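Side-chain contacts in positive phenol-degradative gene regulator (PDB 5FRY), which senses phenols through this N-terminal sensory domain and, as an enhancer-binding activator of the ATPase family, probably switches on transcription of phenol-degradation genes: residues I40-H43 and T44-G48; G48-R51 and K52-D56. All blocks are in the same frame, centred on the assembly; numbering follows the deposited sequence.

Interaction 1 (I40-H43 and T44-G48); sequences ILLH and TAALG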
ATOM      1  N   ILE A  40      -3.153  -3.784   4.166  1.00 24.40           N
ATOM      2  CA  ILE A  40      -2.073  -3.204   4.961  1.00 23.45           C
ATOM      3  C   ILE A  40      -2.170  -1.699   4.936  1.00 27.00           C
ATOM      4  O   ILE A  40      -2.777  -1.121   4.012  1.00 28.68           O
ATOM      5  CB  ILE A  40      -0.653  -3.597   4.482  1.00 24.61           C
ATOM      6  CG1 ILE A  40      -0.419  -3.188   3.028  1.00 26.67           C
ATOM      7  CG2 ILE A  40      -0.421  -5.095   4.648  1.00 30.27           C
ATOM      8  CD1 ILE A  40       1.032  -3.312   2.656  1.00 23.94           C
ATOM      9  N   LEU A  41      -1.597  -1.068   5.964  1.00 21.08           N
ATOM     10  CA  LEU A  41      -1.357   0.386   5.938  1.00 25.36           C
ATOM     11  C   LEU A  41       0.008   0.621   5.338  1.00 26.96           C
ATOM     12  O   LEU A  41       1.002   0.095   5.847  1.00 25.19           O
ATOM     13  CB  LEU A  41      -1.416   0.991   7.341  1.00 29.22           C
ATOM     14  CG  LEU A  41      -2.777   1.094   8.035  1.00 27.10           C
ATOM     15  CD1 LEU A  41      -2.582   1.183   9.552  1.00 31.38           C
ATOM     16  CD2 LEU A  41      -3.583   2.267   7.519  1.00 29.73           C
ATOM     17  N   LEU A  42       0.073   1.416   4.278  1.00 23.62           N
ATOM     18  CA  LEU A  42       1.335   1.634   3.584  1.00 26.91           C
ATOM     19  C   LEU A  42       1.620   3.121   3.484  1.00 28.48           C
ATOM     20  O   LEU A  42       0.736   3.868   3.168  1.00 24.32           O
ATOM     21  CB  LEU A  42       1.292   1.004   2.183  1.00 28.28           C
ATOM     22  CG  LEU A  42       2.588   1.063   1.385  1.00 25.35           C
ATOM     23  CD1 LEU A  42       3.684   0.295   2.090  1.00 28.95           C
ATOM     24  CD2 LEU A  42       2.343   0.477  -0.015  1.00 32.33           C
ATOM     25  N   HIS A  43       2.855   3.537   3.782  1.00 27.47           N
ATOM     26  CA  HIS A  43       3.233   4.956   3.724  1.00 25.65           C
ATOM     27  C   HIS A  43       3.130   5.477   2.288  1.00 26.88           C
ATOM     28  O   HIS A  43       3.659   4.869   1.367  1.00 27.17           O
ATOM     29  CB  HIS A  43       4.656   5.139   4.247  1.00 30.55           C
ATOM     30  CG  HIS A  43       4.886   4.522   5.595  1.00 26.45           C
ATOM     31  ND1 HIS A  43       4.963   3.160   5.783  1.00 30.05           N
ATOM     32  CD2 HIS A  43       5.022   5.078   6.824  1.00 30.60           C
ATOM     33  CE1 HIS A  43       5.151   2.900   7.061  1.00 30.16           C
ATOM     34  NE2 HIS A  43       5.187   4.049   7.716  1.00 30.25           N
ATOM     35  N   THR A  44       2.422   6.572   2.076  1.00 29.68           N
ATOM     36  CA  THR A  44       2.311   7.075   0.717  1.00 28.44           C
ATOM     37  C   THR A  44       3.696   7.401   0.181  1.00 30.34           C
ATOM     38  O   THR A  44       3.933   7.298  -1.002  1.00 34.32           O
ATOM     39  CB  THR A  44       1.422   8.309   0.640  1.00 30.95           C
ATOM     40  OG1 THR A  44       2.023   9.367   1.404  1.00 33.67           O
ATOM     41  CG2 THR A  44       0.042   7.997   1.201  1.00 31.76           C
ATOM     42  N   ALA A  45       4.635   7.740   1.071  1.00 28.57           N
ATOM     43  CA  ALA A  45       5.986   8.072   0.632  1.00 33.06           C
ATOM     44  C   ALA A  45       6.749   6.831   0.181  1.00 37.58           C
ATOM     45  O   ALA A  45       7.622   6.903  -0.694  1.00 33.06           O
ATOM     46  CB  ALA A  45       6.742   8.790   1.737  1.00 33.85           C
ATOM     47  N   ALA A  46       6.406   5.683   0.756  1.00 28.31           N
ATOM     48  CA  ALA A  46       6.944   4.416   0.284  1.00 34.83           C
ATOM     49  C   ALA A  46       6.418   4.085  -1.123  1.00 35.40           C
ATOM     50  O   ALA A  46       7.144   3.568  -1.978  1.00 36.81           O
ATOM     51  CB  ALA A  46       6.591   3.309   1.255  1.00 35.81           C
ATOM     52  N   LEU A  47       5.150   4.369  -1.365  1.00 36.07           N
ATOM     53  CA  LEU A  47       4.594   4.113  -2.686  1.00 33.49           C
ATOM     54  C   LEU A  47       5.239   5.056  -3.705  1.00 33.11           C
ATOM     55  O   LEU A  47       5.540   4.656  -4.831  1.00 34.83           O
ATOM     56  CB  LEU A  47       3.076   4.276  -2.685  1.00 37.26           C
ATOM     57  CG  LEU A  47       2.292   2.962  -2.809  1.00 39.76           C
ATOM     58  CD1 LEU A  47       0.804   3.214  -2.915  1.00 37.73           C
ATOM     59  CD2 LEU A  47       2.786   2.137  -3.979  1.00 35.24           C
ATOM     60  N   GLY A  48       5.441   6.307  -3.300  1.00 34.57           N
ATOM     61  CA  GLY A  48       6.082   7.287  -4.162  1.00 38.83           C
ATOM     62  C   GLY A  48       7.461   6.819  -4.593  1.00 37.48           C
ATOM     63  O   GLY A  48       7.830   6.929  -5.769  1.00 37.13           O
TER
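Leu42 and Leu47 meet at the junction where a strand gives way to a helix, a compact example of a chain turning without a loop; the axes of the short segments 40-43 and 44-48 make an angle of 66°. The tight part lies here: CD2 of Leu42 reaches CG of Leu47 at 3.7 Å, the side chains crossing at about a right angle. Leu42 gets there because its CG stands anti to the backbone N (chi1 -175°), which carries the branch forward to the helix. CD1 of Leu42 lies farther off, 4.3 Å from CB of Ala46. His43 is the N-cap, and its carbonyl O takes a hydrogen bond from Leu47 N at 3.2 Å and a weak one from Ala46 N at 2.9 Å, closing the first helical turn. The looser flank is at Ala45, partly exposed, whose CB stays 4.9 Å from CB of His43. The imidazole of His43 turns from the helix to the second subunit, where OD1 of Asp78 is hydrogen-bonded to NE2 and OG of Ser74, weakly, to ND1. Strand 37-43 pairs antiparallel with a strand of that subunit, Leu47 packs on its Met70, and Thr44 rests on helix 134-143 of its own chain.

Interaction 2 (G48-R51 and K52-D56); sequences GALR and KELVD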
ATOM      1  N   GLY A  48       5.441   6.307  -3.300  1.00 34.57           N
ATOM      2  CA  GLY A  48       6.082   7.287  -4.162  1.00 38.83           C
ATOM      3  C   GLY A  48       7.461   6.819  -4.593  1.00 37.48           C
ATOM      4  O   GLY A  48       7.830   6.929  -5.769  1.00 37.13           O
ATOM      5  N   ALA A  49       8.223   6.289  -3.640  1.00 40.77           N
ATOM      6  CA  ALA A  49       9.568   5.777  -3.924  1.00 40.28           C
ATOM      7  C   ALA A  49       9.526   4.718  -5.028  1.00 40.53           C
ATOM      8  O   ALA A  49      10.251   4.815  -6.025  1.00 36.92           O
ATOM      9  CB  ALA A  49      10.201   5.206  -2.664  1.00 36.71           C
ATOM     10  N   LEU A  50       8.668   3.713  -4.866  1.00 39.34           N
ATOM     11  CA  LEU A  50       8.542   2.680  -5.888  1.00 37.05           C
ATOM     12  C   LEU A  50       8.075   3.256  -7.224  1.00 32.79           C
ATOM     13  O   LEU A  50       8.501   2.794  -8.269  1.00 36.17           O
ATOM     14  CB  LEU A  50       7.575   1.580  -5.449  1.00 35.76           C
ATOM     15  CG  LEU A  50       7.208   0.560  -6.525  1.00 38.36           C
ATOM     16  CD1 LEU A  50       8.378  -0.358  -6.888  1.00 37.82           C
ATOM     17  CD2 LEU A  50       5.990  -0.258  -6.093  1.00 39.01           C
ATOM     18  N   ARG A  51       7.206   4.260  -7.179  1.00 35.35           N
ATOM     19  CA  ARG A  51       6.707   4.898  -8.401  1.00 37.84           C
ATOM     20  C   ARG A  51       7.831   5.554  -9.185  1.00 42.10           C
ATOM     21  O   ARG A  51       7.886   5.472 -10.411  1.00 39.80           O
ATOM     22  CB  ARG A  51       5.652   5.957  -8.092  1.00 37.56           C
ATOM     23  CG  ARG A  51       5.284   6.763  -9.337  1.00 40.02           C
ATOM     24  CD  ARG A  51       4.320   7.880  -9.046  1.00 40.70           C
ATOM     25  NE  ARG A  51       2.997   7.345  -8.786  1.00 49.71           N
ATOM     26  CZ  ARG A  51       1.889   7.730  -9.401  1.00 39.20           C
ATOM     27  NH1 ARG A  51       1.907   8.682 -10.337  1.00 38.61           N
ATOM     28  NH2 ARG A  51       0.747   7.154  -9.063  1.00 38.73           N
ATOM     29  N   LYS A  52       8.709   6.228  -8.449  1.00 42.45           N
ATOM     30  CA  LYS A  52       9.868   6.883  -9.024  1.00 43.42           C
ATOM     31  C   LYS A  52      10.804   5.900  -9.714  1.00 44.02           C
ATOM     32  O   LYS A  52      11.250   6.141 -10.836  1.00 46.75           O
ATOM     33  CB  LYS A  52      10.626   7.637  -7.943  1.00 44.28           C
ATOM     34  CG  LYS A  52      11.881   8.288  -8.469  1.00 45.49           C
ATOM     35  CD  LYS A  52      11.979   9.716  -7.997  1.00 48.05           C
ATOM     36  CE  LYS A  52      13.257  10.362  -8.492  1.00 51.12           C
ATOM     37  NZ  LYS A  52      13.697  11.427  -7.541  1.00 47.34           N
ATOM     38  N   GLU A  53      11.103   4.790  -9.044  1.00 45.15           N
ATOM     39  CA  GLU A  53      11.944   3.756  -9.635  1.00 39.44           C
ATOM     40  C   GLU A  53      11.299   3.104 -10.853  1.00 44.96           C
ATOM     41  O   GLU A  53      11.988   2.794 -11.825  1.00 47.84           O
ATOM     42  CB  GLU A  53      12.288   2.681  -8.597  1.00 31.55           C
ATOM     43  CG  GLU A  53      13.190   3.174  -7.467  1.00 40.33           C
ATOM     44  CD  GLU A  53      14.006   2.054  -6.848  1.00 39.47           C
ATOM     45  OE1 GLU A  53      14.622   1.275  -7.611  1.00 42.46           O
ATOM     46  OE2 GLU A  53      14.029   1.940  -5.601  1.00 42.33           O
ATOM     47  N   LEU A  54       9.986   2.888 -10.809  1.00 44.52           N
ATOM     48  CA  LEU A  54       9.305   2.278 -11.943  1.00 44.31           C
ATOM     49  C   LEU A  54       9.271   3.209 -13.153  1.00 47.29           C
ATOM     50  O   LEU A  54       9.381   2.749 -14.287  1.00 46.88           O
ATOM     51  CB  LEU A  54       7.880   1.854 -11.570  1.00 45.57           C
ATOM     52  CG  LEU A  54       7.788   0.632 -10.664  1.00 39.32           C
ATOM     53  CD1 LEU A  54       6.350   0.220 -10.509  1.00 37.39           C
ATOM     54  CD2 LEU A  54       8.627  -0.530 -11.189  1.00 40.85           C
ATOM     55  N   VAL A  55       9.122   4.508 -12.924  1.00 45.19           N
ATOM     56  CA  VAL A  55       9.108   5.452 -14.039  1.00 49.47           C
ATOM     57  C   VAL A  55      10.505   5.548 -14.633  1.00 49.93           C
ATOM     58  O   VAL A  55      10.720   5.240 -15.808  1.00 49.08           O
ATOM     59  CB  VAL A  55       8.630   6.856 -13.611  1.00 45.76           C
ATOM     60  CG1 VAL A  55       8.823   7.854 -14.746  1.00 47.66           C
ATOM     61  CG2 VAL A  55       7.170   6.814 -13.164  1.00 46.62           C
ATOM     62  N   ASP A  56      11.449   5.954 -13.788  1.00 48.53           N
ATOM     63  CA  ASP A  56      12.862   6.074 -14.138  1.00 52.78           C
ATOM     64  C   ASP A  56      13.433   4.882 -14.906  1.00 54.30           C
ATOM     65  O   ASP A  56      14.307   5.059 -15.756  1.00 55.22           O
ATOM     66  CB  ASP A  56      13.697   6.297 -12.869  1.00 45.05           C
ATOM     67  CG  ASP A  56      13.526   7.693 -12.291  1.00 54.78           C
ATOM     68  OD1 ASP A  56      13.196   8.621 -13.062  1.00 53.42           O
ATOM     69  OD2 ASP A  56      13.727   7.865 -11.065  1.00 55.93           O
TER
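The middle of helix 44-58, in the phenol-sensing domain, supplies a plain alpha-helical i to i+4 contact, with Leu50 and Leu54 forming its apolar side. CD1 of Leu50 comes to 3.9 Å from CG of Leu54, and the side chains cross obliquely. The first torsions differ: Leu50 has CG anti to the backbone N (chi1 171°), which sends its branch forward along the helix, whereas Leu54 has CG anti to its carbonyl carbon and leans back over the preceding turn. CG of Leu54 consequently comes to 3.3 Å from the carbonyl O of Leu50, beyond the oxygen.

Four successive backbone bonds define the alpha-helix. Lys52 N donates to Gly48 O at 2.9 Å and Glu53 N to Ala49 O. Leu54 N to Leu50 O follows, and then Val55 N to Arg51 O at 3.0 Å. On another face, Arg51 and Val55 approach more loosely, CG of the arginine standing 4.3 Å from CG2 of the valine.

Leu54 and Val55 touch Ala63 of helix 60-84, and Leu54 also packs on Leu54 of the second subunit, while OE2 of Glu53 makes a salt bridge to Arg69 of that subunit. Arg51 places its guanidinium in a buried setting, where NH2 forms a salt bridge with OE2 of Glu135 and the group makes cation-pi contacts with Trp152 and Phe67. Its side chain lies about 9 Å from the bound zinc ion and about 7 Å from the side chain of the zinc ligand Cys151.

Overall arrangement
Followed from the N terminus, the chain runs out along strand 37-43, an outermost strand of its three-stranded antiparallel sheet, and turns straight into helix 44-58. Interaction 1 makes that turn; interaction 2 follows on the same helix. The two join end to end at Gly48, their centres about 12 Å apart, and neither nests within nor crosses the other. Neither closes a long loop, since the segments are contiguous and the residues in contact only a few positions apart. Together they carry the chain from the sheet continued by the second subunit to the neighbourhood of helices 60-84 and 134-143 and the zinc site. Both border the second subunit, so strand and helix contribute to the dimer interface.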